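Local coordinates for protein enoyl-CoA hydratase subunit I (Geobacillus kaustophilus, PDB 2PBP) that probably adds water across the double bond of enoyl-CoA thioesters in beta-oxidation, as a hydro-lyase of the crotonase family, at residues A[4-9]-A[34-39]; A[9-14]-A[45-50]; A[122-127]-A[181-186]; A[149-154]-A[174-179]; A[199-204]-A[253-258]. All coordinates share one frame; numbering follows the deposited sequence.

Contact 1: residues A[4-9]-A[34-39]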
# COMPACT_ATOMS: atom_id res chain seq x y z
N PHE A 4 33.87 -7.73 12.00
CA PHE A 4 32.63 -8.29 12.61
C PHE A 4 32.89 -9.67 13.19
O PHE A 4 33.59 -10.49 12.59
CB PHE A 4 31.51 -8.37 11.57
CG PHE A 4 31.03 -7.03 11.09
CD1 PHE A 4 30.33 -6.18 11.95
CD2 PHE A 4 31.28 -6.61 9.79
CE1 PHE A 4 29.88 -4.93 11.51
CE2 PHE A 4 30.84 -5.36 9.35
CZ PHE A 4 30.14 -4.52 10.21
N VAL A 5 32.32 -9.93 14.37
CA VAL A 5 32.50 -11.21 15.03
C VAL A 5 31.19 -11.96 15.22
O VAL A 5 31.19 -13.12 15.64
CB VAL A 5 33.18 -11.03 16.40
CG1 VAL A 5 34.59 -10.49 16.22
CG2 VAL A 5 32.36 -10.09 17.27
N SER A 6 30.07 -11.31 14.92
CA SER A 6 28.76 -11.93 15.09
C SER A 6 27.99 -12.09 13.78
O SER A 6 26.95 -12.75 13.75
CB SER A 6 27.92 -11.13 16.08
OG SER A 6 28.58 -11.03 17.33
N ILE A 7 28.48 -11.48 12.71
CA ILE A 7 27.82 -11.58 11.41
C ILE A 7 28.84 -11.80 10.30
O ILE A 7 30.04 -11.62 10.50
CB ILE A 7 27.00 -10.30 11.10
CG1 ILE A 7 27.90 -9.06 11.04
CG2 ILE A 7 25.93 -10.09 12.17
CD1 ILE A 7 28.56 -8.82 9.69
N ALA A 8 28.34 -12.19 9.13
CA ALA A 8 29.18 -12.42 7.97
C ALA A 8 28.49 -11.78 6.77
O ALA A 8 27.35 -12.11 6.45
CB ALA A 8 29.36 -13.91 7.73
N ALA A 9 29.19 -10.85 6.11
CA ALA A 9 28.62 -10.17 4.96
C ALA A 9 29.33 -10.57 3.67
O ALA A 9 30.54 -10.84 3.66
CB ALA A 9 28.71 -8.66 5.15
N VAL A 34 23.02 -6.51 17.44
CA VAL A 34 22.26 -5.47 16.75
C VAL A 34 23.19 -4.38 16.21
O VAL A 34 23.03 -3.93 15.08
CB VAL A 34 21.21 -4.83 17.69
CG1 VAL A 34 20.51 -3.67 16.98
CG2 VAL A 34 20.19 -5.89 18.11
N ALA A 35 24.16 -3.97 17.02
CA ALA A 35 25.10 -2.93 16.60
C ALA A 35 25.85 -3.37 15.35
O ALA A 35 26.06 -2.58 14.43
CB ALA A 35 26.08 -2.61 17.72
N GLU A 36 26.27 -4.63 15.30
CA GLU A 36 26.99 -5.14 14.14
C GLU A 36 26.08 -5.17 12.91
O GLU A 36 26.51 -4.83 11.80
CB GLU A 36 27.55 -6.54 14.41
CG GLU A 36 28.72 -6.53 15.38
CD GLU A 36 29.37 -7.89 15.53
OE1 GLU A 36 29.68 -8.52 14.50
OE2 GLU A 36 29.58 -8.34 16.68
N ILE A 37 24.83 -5.55 13.12
CA ILE A 37 23.87 -5.60 12.02
C ILE A 37 23.67 -4.19 11.47
O ILE A 37 23.68 -3.99 10.26
CB ILE A 37 22.51 -6.16 12.50
CG1 ILE A 37 22.68 -7.62 12.94
CG2 ILE A 37 21.48 -6.05 11.38
CD1 ILE A 37 21.51 -8.19 13.74
N VAL A 38 23.51 -3.22 12.36
CA VAL A 38 23.32 -1.83 11.94
C VAL A 38 24.51 -1.33 11.12
O VAL A 38 24.34 -0.69 10.08
CB VAL A 38 23.13 -0.89 13.16
CG1 VAL A 38 23.17 0.56 12.72
CG2 VAL A 38 21.82 -1.20 13.85
N ALA A 39 25.71 -1.63 11.60
CA ALA A 39 26.92 -1.21 10.92
C ALA A 39 27.00 -1.83 9.53
O ALA A 39 27.30 -1.14 8.55
CB ALA A 39 28.14 -1.59 11.74

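Contact 2: residues A[9-14]-A[45-50]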
# COMPACT_ATOMS: atom_id res chain seq x y z
N ALA A 9 29.19 -10.85 6.11
CA ALA A 9 28.62 -10.17 4.96
C ALA A 9 29.33 -10.57 3.67
O ALA A 9 30.54 -10.84 3.66
CB ALA A 9 28.71 -8.66 5.15
N ARG A 10 28.58 -10.59 2.58
CA ARG A 10 29.12 -10.95 1.27
C ARG A 10 28.25 -10.35 0.18
O ARG A 10 27.13 -9.91 0.45
CB ARG A 10 29.18 -12.47 1.10
CG ARG A 10 27.83 -13.16 1.08
CD ARG A 10 27.99 -14.68 1.07
NE ARG A 10 26.72 -15.39 1.12
CZ ARG A 10 25.91 -15.58 0.08
NH1 ARG A 10 26.25 -15.12 -1.12
NH2 ARG A 10 24.77 -16.23 0.24
N GLN A 11 28.76 -10.34 -1.04
CA GLN A 11 28.00 -9.79 -2.15
C GLN A 11 27.86 -10.78 -3.29
O GLN A 11 28.78 -11.54 -3.59
CB GLN A 11 28.66 -8.50 -2.66
CG GLN A 11 28.71 -7.41 -1.61
CD GLN A 11 29.47 -6.19 -2.07
OE1 GLN A 11 29.05 -5.50 -3.00
NE2 GLN A 11 30.60 -5.91 -1.43
N GLU A 12 26.69 -10.76 -3.91
CA GLU A 12 26.39 -11.63 -5.04
C GLU A 12 25.77 -10.70 -6.07
O GLU A 12 24.58 -10.40 -6.02
CB GLU A 12 25.38 -12.71 -4.63
CG GLU A 12 25.09 -13.75 -5.70
CD GLU A 12 26.33 -14.51 -6.13
OE1 GLU A 12 27.09 -14.96 -5.24
OE2 GLU A 12 26.55 -14.65 -7.35
N GLY A 13 26.60 -10.21 -6.99
CA GLY A 13 26.11 -9.28 -7.98
C GLY A 13 25.79 -7.97 -7.29
O GLY A 13 26.62 -7.43 -6.56
N ALA A 14 24.57 -7.46 -7.50
CA ALA A 14 24.15 -6.21 -6.88
C ALA A 14 23.38 -6.46 -5.59
O ALA A 14 22.70 -5.57 -5.08
CB ALA A 14 23.28 -5.42 -7.86
N ASP A 45 24.01 0.06 2.59
CA ASP A 45 23.06 1.10 2.21
C ASP A 45 23.78 2.27 1.52
O ASP A 45 23.22 2.88 0.61
CB ASP A 45 22.30 1.60 3.46
CG ASP A 45 21.08 2.45 3.12
OD1 ASP A 45 20.48 2.26 2.03
OD2 ASP A 45 20.69 3.29 3.95
N ARG A 46 25.01 2.55 1.95
CA ARG A 46 25.80 3.63 1.37
C ARG A 46 26.49 3.23 0.06
O ARG A 46 26.91 4.09 -0.71
CB ARG A 46 26.88 4.09 2.36
CG ARG A 46 26.38 4.60 3.70
CD ARG A 46 27.52 5.20 4.52
NE ARG A 46 28.55 4.22 4.89
CZ ARG A 46 28.54 3.51 6.02
NH1 ARG A 46 27.56 3.66 6.90
NH2 ARG A 46 29.52 2.65 6.26
N ASN A 47 26.61 1.93 -0.17
CA ASN A 47 27.26 1.39 -1.37
C ASN A 47 26.28 1.37 -2.55
O ASN A 47 25.36 0.56 -2.58
CB ASN A 47 27.76 -0.03 -1.10
CG ASN A 47 28.67 -0.56 -2.19
OD1 ASN A 47 28.61 -0.13 -3.34
ND2 ASN A 47 29.53 -1.51 -1.84
N GLU A 48 26.49 2.25 -3.52
CA GLU A 48 25.59 2.30 -4.67
C GLU A 48 25.65 1.05 -5.55
O GLU A 48 24.80 0.86 -6.42
CB GLU A 48 25.86 3.56 -5.50
CG GLU A 48 25.25 4.81 -4.87
CD GLU A 48 25.52 6.08 -5.65
OE1 GLU A 48 25.18 6.13 -6.85
OE2 GLU A 48 26.07 7.03 -5.06
N LYS A 49 26.63 0.19 -5.30
CA LYS A 49 26.75 -1.06 -6.06
C LYS A 49 25.75 -2.07 -5.56
O LYS A 49 25.45 -3.06 -6.23
CB LYS A 49 28.16 -1.63 -5.92
CG LYS A 49 29.20 -0.90 -6.75
CD LYS A 49 28.86 -1.02 -8.22
CE LYS A 49 28.78 -2.47 -8.67
NZ LYS A 49 28.15 -2.63 -10.02
N VAL A 50 25.24 -1.83 -4.36
CA VAL A 50 24.26 -2.71 -3.73
C VAL A 50 22.86 -2.16 -3.94
O VAL A 50 22.52 -1.08 -3.46
CB VAL A 50 24.54 -2.85 -2.22
CG1 VAL A 50 23.49 -3.74 -1.57
CG2 VAL A 50 25.93 -3.42 -2.01
O HOH W 1 30.76 -3.23 -3.60
O HOH W 2 27.36 -5.14 -8.78

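Contact 3: residues A[122-127]-A[181-186]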
# COMPACT_ATOMS: atom_id res chain seq x y z
N ALA A 122 9.86 -16.46 3.64
CA ALA A 122 10.05 -17.40 4.73
C ALA A 122 10.09 -18.86 4.35
O ALA A 122 9.47 -19.29 3.38
CB ALA A 122 8.97 -17.18 5.79
N SER A 123 10.84 -19.61 5.15
CA SER A 123 10.96 -21.05 4.99
C SER A 123 9.80 -21.66 5.75
O SER A 123 9.13 -20.99 6.54
CB SER A 123 12.28 -21.54 5.61
OG SER A 123 12.20 -22.92 5.93
N SER A 124 9.55 -22.95 5.51
CA SER A 124 8.49 -23.65 6.22
C SER A 124 8.98 -23.90 7.64
O SER A 124 8.20 -24.23 8.53
CB SER A 124 8.19 -24.98 5.52
OG SER A 124 7.68 -24.78 4.22
N ALA A 125 10.28 -23.73 7.85
CA ALA A 125 10.89 -23.93 9.15
C ALA A 125 10.73 -22.69 10.03
O ALA A 125 11.10 -22.70 11.20
CB ALA A 125 12.38 -24.24 8.98
N ALA A 126 10.16 -21.63 9.45
CA ALA A 126 10.00 -20.38 10.17
C ALA A 126 8.77 -20.25 11.07
O ALA A 126 7.68 -20.73 10.75
CB ALA A 126 10.02 -19.21 9.17
N GLU A 127 8.98 -19.59 12.20
CA GLU A 127 7.93 -19.32 13.17
C GLU A 127 8.22 -17.92 13.68
O GLU A 127 9.37 -17.55 13.86
CB GLU A 127 7.98 -20.32 14.33
CG GLU A 127 7.35 -21.66 14.02
CD GLU A 127 7.10 -22.49 15.27
OE1 GLU A 127 8.09 -22.91 15.91
OE2 GLU A 127 5.92 -22.70 15.62
N VAL A 181 8.46 -20.88 1.20
CA VAL A 181 9.07 -21.94 0.40
C VAL A 181 9.76 -22.95 1.30
O VAL A 181 10.05 -22.65 2.46
CB VAL A 181 10.10 -21.38 -0.60
CG1 VAL A 181 9.40 -20.52 -1.64
CG2 VAL A 181 11.15 -20.57 0.14
N SER A 182 10.00 -24.14 0.77
CA SER A 182 10.66 -25.19 1.54
C SER A 182 12.05 -24.71 1.96
O SER A 182 12.68 -23.91 1.27
CB SER A 182 10.77 -26.46 0.69
OG SER A 182 11.20 -27.56 1.48
N PRO A 183 12.54 -25.19 3.12
CA PRO A 183 13.85 -24.81 3.65
C PRO A 183 15.02 -24.80 2.66
O PRO A 183 15.76 -23.82 2.59
CB PRO A 183 14.07 -25.83 4.77
CG PRO A 183 12.69 -26.03 5.28
CD PRO A 183 11.87 -26.14 4.02
N GLU A 184 15.18 -25.87 1.89
CA GLU A 184 16.29 -25.94 0.95
C GLU A 184 16.18 -25.04 -0.27
O GLU A 184 17.11 -24.94 -1.05
CB GLU A 184 16.52 -27.39 0.51
CG GLU A 184 15.53 -27.94 -0.52
CD GLU A 184 14.11 -28.03 -0.00
OE1 GLU A 184 13.92 -28.19 1.22
OE2 GLU A 184 13.18 -27.95 -0.84
N LEU A 185 15.04 -24.37 -0.42
CA LEU A 185 14.83 -23.48 -1.56
C LEU A 185 14.79 -22.01 -1.15
O LEU A 185 14.77 -21.12 -2.00
CB LEU A 185 13.51 -23.81 -2.27
CG LEU A 185 13.38 -25.20 -2.90
CD1 LEU A 185 11.98 -25.37 -3.48
CD2 LEU A 185 14.43 -25.36 -3.98
N LEU A 186 14.79 -21.75 0.16
CA LEU A 186 14.71 -20.38 0.67
C LEU A 186 15.71 -19.39 0.08
O LEU A 186 15.32 -18.36 -0.48
CB LEU A 186 14.84 -20.39 2.20
CG LEU A 186 14.85 -18.99 2.84
CD1 LEU A 186 13.55 -18.27 2.51
CD2 LEU A 186 15.04 -19.12 4.34

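Contact 4: residues A[149-154]-A[174-179]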
# COMPACT_ATOMS: atom_id res chain seq x y z
N LYS A 149 0.04 -2.38 13.01
CA LYS A 149 -0.24 -1.71 11.75
C LYS A 149 -0.51 -2.72 10.64
O LYS A 149 -1.30 -2.46 9.73
CB LYS A 149 0.93 -0.80 11.35
CG LYS A 149 1.11 0.41 12.27
CD LYS A 149 2.10 1.40 11.70
CE LYS A 149 2.29 2.61 12.62
NZ LYS A 149 1.03 3.37 12.84
N LEU A 150 0.14 -3.88 10.71
CA LEU A 150 -0.05 -4.90 9.69
C LEU A 150 -1.31 -5.74 9.81
O LEU A 150 -1.96 -6.02 8.80
CB LEU A 150 1.16 -5.84 9.65
CG LEU A 150 2.46 -5.28 9.06
CD1 LEU A 150 3.59 -6.27 9.29
CD2 LEU A 150 2.27 -5.02 7.57
N ILE A 151 -1.67 -6.14 11.02
CA ILE A 151 -2.84 -7.00 11.19
C ILE A 151 -3.98 -6.48 12.07
O ILE A 151 -4.96 -7.19 12.31
CB ILE A 151 -2.40 -8.40 11.69
CG1 ILE A 151 -1.78 -8.32 13.08
CG2 ILE A 151 -1.33 -8.96 10.76
CD1 ILE A 151 -1.70 -9.66 13.83
N GLY A 152 -3.86 -5.24 12.55
CA GLY A 152 -4.91 -4.67 13.38
C GLY A 152 -4.74 -4.97 14.86
O GLY A 152 -4.09 -5.95 15.21
N PRO A 153 -5.32 -4.16 15.75
CA PRO A 153 -5.20 -4.36 17.20
C PRO A 153 -5.85 -5.62 17.77
O PRO A 153 -5.34 -6.19 18.74
CB PRO A 153 -5.81 -3.08 17.77
CG PRO A 153 -6.88 -2.77 16.78
CD PRO A 153 -6.17 -2.99 15.46
N LYS A 154 -6.96 -6.04 17.19
CA LYS A 154 -7.67 -7.24 17.67
C LYS A 154 -6.78 -8.48 17.56
O LYS A 154 -6.61 -9.23 18.53
CB LYS A 154 -8.96 -7.45 16.87
CG LYS A 154 -10.03 -6.37 17.10
CD LYS A 154 -10.76 -6.57 18.42
CE LYS A 154 -11.81 -5.49 18.67
NZ LYS A 154 -11.21 -4.15 18.94
N LEU A 174 -1.84 -13.34 6.66
CA LEU A 174 -2.07 -12.05 7.31
C LEU A 174 -1.40 -10.90 6.58
O LEU A 174 -1.63 -9.73 6.90
CB LEU A 174 -1.58 -12.10 8.76
CG LEU A 174 -2.38 -13.00 9.72
CD1 LEU A 174 -1.66 -13.08 11.06
CD2 LEU A 174 -3.78 -12.44 9.90
N GLY A 175 -0.56 -11.21 5.59
CA GLY A 175 0.11 -10.17 4.84
C GLY A 175 1.42 -9.71 5.45
O GLY A 175 1.94 -8.65 5.09
N ILE A 176 1.95 -10.49 6.38
CA ILE A 176 3.22 -10.17 7.02
C ILE A 176 4.35 -10.75 6.17
O ILE A 176 5.37 -10.08 5.94
CB ILE A 176 3.29 -10.77 8.44
CG1 ILE A 176 2.17 -10.19 9.30
CG2 ILE A 176 4.66 -10.49 9.05
CD1 ILE A 176 1.92 -10.94 10.61
N VAL A 177 4.17 -11.98 5.72
CA VAL A 177 5.15 -12.67 4.88
C VAL A 177 4.68 -12.65 3.43
O VAL A 177 3.50 -12.87 3.14
CB VAL A 177 5.35 -14.13 5.34
CG1 VAL A 177 6.08 -14.93 4.27
CG2 VAL A 177 6.16 -14.16 6.64
N ASN A 178 5.61 -12.37 2.51
CA ASN A 178 5.28 -12.30 1.09
C ASN A 178 5.13 -13.66 0.42
O ASN A 178 4.28 -13.84 -0.46
CB ASN A 178 6.32 -11.44 0.37
CG ASN A 178 6.25 -9.97 0.77
OD1 ASN A 178 5.40 -9.22 0.28
ND2 ASN A 178 7.12 -9.56 1.69
N ARG A 179 5.96 -14.62 0.81
CA ARG A 179 5.89 -15.96 0.25
C ARG A 179 6.60 -16.97 1.14
O ARG A 179 7.51 -16.62 1.89
CB ARG A 179 6.51 -15.99 -1.16
CG ARG A 179 8.02 -15.88 -1.19
CD ARG A 179 8.55 -16.08 -2.60
NE ARG A 179 8.09 -17.33 -3.20
CZ ARG A 179 8.57 -17.85 -4.32
NH1 ARG A 179 9.53 -17.22 -4.98
NH2 ARG A 179 8.08 -18.99 -4.79

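Contact 5: residues A[199-204]-A[253-258]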
# COMPACT_ATOMS: atom_id res chain seq x y z
N GLU A 199 17.34 -5.49 -10.94
CA GLU A 199 17.25 -5.10 -12.35
C GLU A 199 16.29 -3.93 -12.56
O GLU A 199 16.20 -3.38 -13.66
CB GLU A 199 16.80 -6.29 -13.20
CG GLU A 199 17.83 -7.40 -13.30
CD GLU A 199 19.10 -6.94 -13.98
OE1 GLU A 199 19.06 -6.60 -15.18
OE2 GLU A 199 20.16 -6.92 -13.30
N GLN A 200 15.57 -3.56 -11.51
CA GLN A 200 14.63 -2.45 -11.57
C GLN A 200 15.41 -1.15 -11.36
O GLN A 200 16.58 -1.18 -10.99
CB GLN A 200 13.57 -2.61 -10.48
CG GLN A 200 12.64 -3.80 -10.68
CD GLN A 200 11.81 -3.69 -11.94
OE1 GLN A 200 12.32 -3.82 -13.05
NE2 GLN A 200 10.52 -3.42 -11.78
N PRO A 201 14.77 0.01 -11.62
CA PRO A 201 15.43 1.31 -11.45
C PRO A 201 15.71 1.56 -9.97
O PRO A 201 14.78 1.67 -9.18
CB PRO A 201 14.40 2.31 -11.99
CG PRO A 201 13.51 1.47 -12.87
CD PRO A 201 13.39 0.19 -12.11
N PRO A 202 16.99 1.64 -9.57
CA PRO A 202 17.33 1.87 -8.16
C PRO A 202 16.65 3.10 -7.53
O PRO A 202 16.17 3.03 -6.39
CB PRO A 202 18.85 1.99 -8.18
CG PRO A 202 19.24 1.10 -9.33
CD PRO A 202 18.21 1.48 -10.38
N LEU A 203 16.62 4.21 -8.26
CA LEU A 203 16.00 5.43 -7.75
C LEU A 203 14.49 5.25 -7.61
O LEU A 203 13.89 5.75 -6.66
CB LEU A 203 16.30 6.61 -8.69
CG LEU A 203 17.76 7.07 -8.70
CD1 LEU A 203 18.03 7.89 -9.96
CD2 LEU A 203 18.06 7.88 -7.44
N ALA A 204 13.89 4.52 -8.54
CA ALA A 204 12.46 4.27 -8.47
C ALA A 204 12.14 3.41 -7.25
O ALA A 204 11.21 3.71 -6.51
CB ALA A 204 11.97 3.59 -9.76
N PRO A 253 14.98 -2.53 -20.46
CA PRO A 253 15.67 -1.32 -20.02
C PRO A 253 16.94 -1.71 -19.27
O PRO A 253 17.01 -2.79 -18.67
CB PRO A 253 14.64 -0.64 -19.11
CG PRO A 253 13.92 -1.81 -18.51
CD PRO A 253 13.72 -2.72 -19.71
N ARG A 254 17.95 -0.85 -19.32
CA ARG A 254 19.22 -1.12 -18.65
C ARG A 254 19.47 0.02 -17.67
O ARG A 254 20.20 0.97 -17.96
CB ARG A 254 20.35 -1.19 -19.69
CG ARG A 254 20.09 -2.20 -20.81
CD ARG A 254 19.98 -3.62 -20.27
NE ARG A 254 19.60 -4.58 -21.31
CZ ARG A 254 19.47 -5.89 -21.10
NH1 ARG A 254 19.70 -6.40 -19.90
NH2 ARG A 254 19.11 -6.69 -22.10
N PHE A 255 18.86 -0.07 -16.49
CA PHE A 255 18.98 0.97 -15.48
C PHE A 255 20.36 1.02 -14.82
O PHE A 255 20.96 -0.01 -14.53
CB PHE A 255 17.88 0.79 -14.44
CG PHE A 255 16.49 0.82 -15.03
CD1 PHE A 255 16.02 1.97 -15.65
CD2 PHE A 255 15.67 -0.30 -14.98
CE1 PHE A 255 14.74 2.01 -16.22
CE2 PHE A 255 14.39 -0.28 -15.55
CZ PHE A 255 13.93 0.88 -16.17
N GLN A 256 20.84 2.24 -14.58
CA GLN A 256 22.16 2.43 -13.99
C GLN A 256 22.15 3.15 -12.64
O GLN A 256 23.20 3.41 -12.06
CB GLN A 256 23.05 3.21 -14.97
CG GLN A 256 23.18 2.52 -16.33
CD GLN A 256 24.30 3.09 -17.17
OE1 GLN A 256 25.46 3.11 -16.75
NE2 GLN A 256 23.97 3.53 -18.38
N GLY A 257 20.96 3.46 -12.13
CA GLY A 257 20.87 4.13 -10.84
C GLY A 257 21.26 5.59 -10.87
O GLY A 257 21.83 6.10 -9.91
N LYS A 258 20.96 6.26 -11.98
CA LYS A 258 21.27 7.68 -12.13
C LYS A 258 20.23 8.33 -13.05
O LYS A 258 19.37 7.59 -13.56
CB LYS A 258 22.67 7.87 -12.73
CG LYS A 258 22.84 7.29 -14.12
CD LYS A 258 24.28 7.37 -14.59
CE LYS A 258 24.47 6.78 -15.97
NZ LYS A 258 25.90 6.76 -16.38
O HOH W 3 18.01 -2.86 -15.67
O HOH W 4 19.58 -5.03 -17.30

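Contact 1: residues A[4-9]-A[34-39]
E36 reaches out from helix 31-46 and plugs its carboxylate into the N-terminal end of the chain, where V5 and S6 hold it with three hydrogen bonds. Two backbone amides share OE1. The one from S6 is the shorter, S6 N to E36 OE1 at 2.8 Å, arriving on the syn side and only a little out of the carboxylate plane; that from V5, with V5 N to E36 OE1 at 3.0 Å, comes from above the plane and is more bent. The other oxygen takes the hydroxyl: S6 OG lies 2.9 Å from E36 OE2, in a direction well out of the carboxylate plane. With CG anti to the carbonyl carbon (chi1 -72°) and the chain extended beyond it (chi2 -173°), E36 spans the gap between helix and loop. Q32 NE2, one turn earlier in the helix, bonds to OE2 as well, so the buried group has donors at both oxygens, which probably restrains its rotation.

F4 runs alongside E36 in the opposite direction, its ring tilted just 17° from the carboxylate. The ring edge faces the helix: the methylene CG of E36 and the methyl of A39 lie near the ring plane, with F4 CE1 3.8 Å from A39 CB. Further along, I7 turns its CG2 branch to I37, where I7 CG2 and I37 CG1 are 4.2 Å apart, and L20 of the adjoining strand touches both isoleucines. Strand 7-12 is an outermost strand of the six-stranded sheet within this chain, and this is the helix-on-sheet packing of the crotonase fold, with a buried glutamate tying helix to chain start.

Contact 2: residues A[9-14]-A[45-50]
N47 and Q11 face each other through a water: it donates to Q11 OE1 at 2.9 Å and accepts from N47 ND2 at 2.8 Å. The two amides themselves stay apart, with their planes close to perpendicular, so the water makes the link that they do not make directly. Following the chain from the end of helix 31-46, N47 is the first residue to take part. Its CG is anti to the backbone N (chi1 -169°), which lets the amide use both ends. While ND2 serves the water, OD1 accepts from the backbone amide two residues on, K49 N to N47 OD1 at 2.8 Å, an Asx turn. The same residues form a type I beta turn from N47 to V50, closed by V50 N to N47 O. Were N47 an alanine, the water would probably lose its donor on this side and the K49 amide its side-chain acceptor, leaving the turn less firmly held.

K49 comes next. Its carbonyl O lies 3.5 Å from A14 CA in a CA-H...O contact, while NZ makes a weak bond to a second water, which gives an equally weak one to G13 O. The CA atoms of V50 and A14 are the nearest pair between the segments, and a matching contact runs the other way, V50 CA to A14 O at 3.5 Å. The CG2 methyl of V50 touches Q11 OE1 at 3.9 Å, and F44 packs on both Q11 and V50. No direct hydrogen bond crosses between 9-14 and 45-50: this is a surface contact bridged by water, with direct backbone bonding taken up next door by A14 and R51.

Contact 3: residues A[122-127]-A[181-186]
The backbones of A122 and V181 are joined by a hydrogen bond of 2.9 Å from V181 N to A122 O, and the strands that meet here, 119-123 and 179-181, run parallel. Just beyond it, S123 CA comes within 3.1 Å of V181 O in a CA-H...O contact.

The side chain of S123 then faces the ring of P183. Its OG stands anti to the backbone N (chi1 158°), 3.2 Å from P183 CG, and turns back to accept from its own segment, A125 N to S123 OG at 2.8 Å. This is an ST turn, set within the type I turn from S123 to A126 that leads the chain out of strand 119-123. Strand 179-181 is an outermost strand of the six-stranded crotonase sheet within this chain, and the contact pairs it with its neighbour 119-123.

A125 adds its methyl to the proline ring, A125 CB to P183 CG at 4.1 Å. From the start of helix 186-198, L186 reaches back with both methyls: CD1 lies over the A122-S123 peptide, and CD2 touches S123 CB at 3.9 Å. Across the segment's own turn, S182 OG donates to E184 OE1 at 2.8 Å, on the syn side of the carboxylate.

Contact 4: residues A[149-154]-A[174-179]
A helix end meets a helix exit here: the last turn of helix 143-151 packs on the Schellman motif that finishes helix 168-173 at G175. I151 does most of the touching, and does it with one methyl. Its CG1 sits between the backbone N and the carbonyl carbon (chi1 65°), which swings the CG2 branch to the side facing 174-179. That methyl fits between two side chains, with I151 CG2 3.7 Å from L174 CB and 3.8 Å from I176 CD1. G175, the first residue to leave helical angles after the helix, has positive phi (88°), where a side chain would be jammed against the carbonyl O of L174; this bend brings L174 and I176 round to the same isoleucine.

L150 adds a second point, its CD1 lying 4.2 Å from I176 CG1, with the two side chains crossing at a slant. L115 of helix 109-115 packs against both of them, and W159 of helix 153-162 touches I151. No hydrogen bond joins the segments, so the contact rests on aliphatic branches.

G152, also at positive phi, separates helix 143-151 from helix 153-162 and serves as the N-cap position of the second. P153 of the second subunit packs on L150, so the cluster borders the dimer interface. It is apolar packing of one helix's last turn against the Schellman motif that ends another, on the way into strand 179-181.

Contact 5: residues A[199-204]-A[253-258]
With CG anti to the carbonyl carbon and chi1 at -58°, F255 lays its ring beside P201, and its second torsion turns one face to the proline. P201 CG stands over the middle of that face, 3.3 Å from the ring centroid and only 11° off the normal, a close CH-pi contact. At the ring edge the carbonyl of E199 lies in plane, E199 O to F255 CD2 at 3.4 Å. Replacing F255 by an alanine would probably strip P201 of its aromatic partner and open a gap between the proline and the C-terminal tail.

P201 is the N-cap residue of helix 202-217, and the C-terminal tail of this crotonase-family chain runs alongside the start of that helix, the two directions 23° apart. P202 follows with its ring against the backbone of G257, P202 CG to G257 CA at 3.8 Å, and L203 extends CD1 to K258 C, also 3.8 Å away. D239 of helix 238-248 accepts from the amides of Q256 (at OD1) and G257 (at OD2).

Water does the polar linking. One molecule donates to E199 O at 2.8 Å and to P253 O and accepts from F255 N; another joins E199 OE1 to R254 NH1. From the second subunit, N134 packs on F255 and G136 on P201.

Contacts 1 and 2 share strand 7-12 and helix 31-46, their ranges overlapping at A9 and their centres about 15 Å apart, and their segments alternate along the chain. Contact 3 reaches the same six-stranded sheet at its other outermost strand, 179-181, so contacts 1 to 3 bracket the sheet. Contact 4 falls within the chain span between the segments of contact 3 and touches it through a probable hydrogen bond from A122 N to R179 O, 2.9 Å. It lies across the chain's centre from contacts 1 and 2. Contact 5 packs the C-terminal tail on the start of helix 202-217, about 5 Å from contact 2 by nearest atoms. Contacts 4 and 5 both lie beside the second subunit.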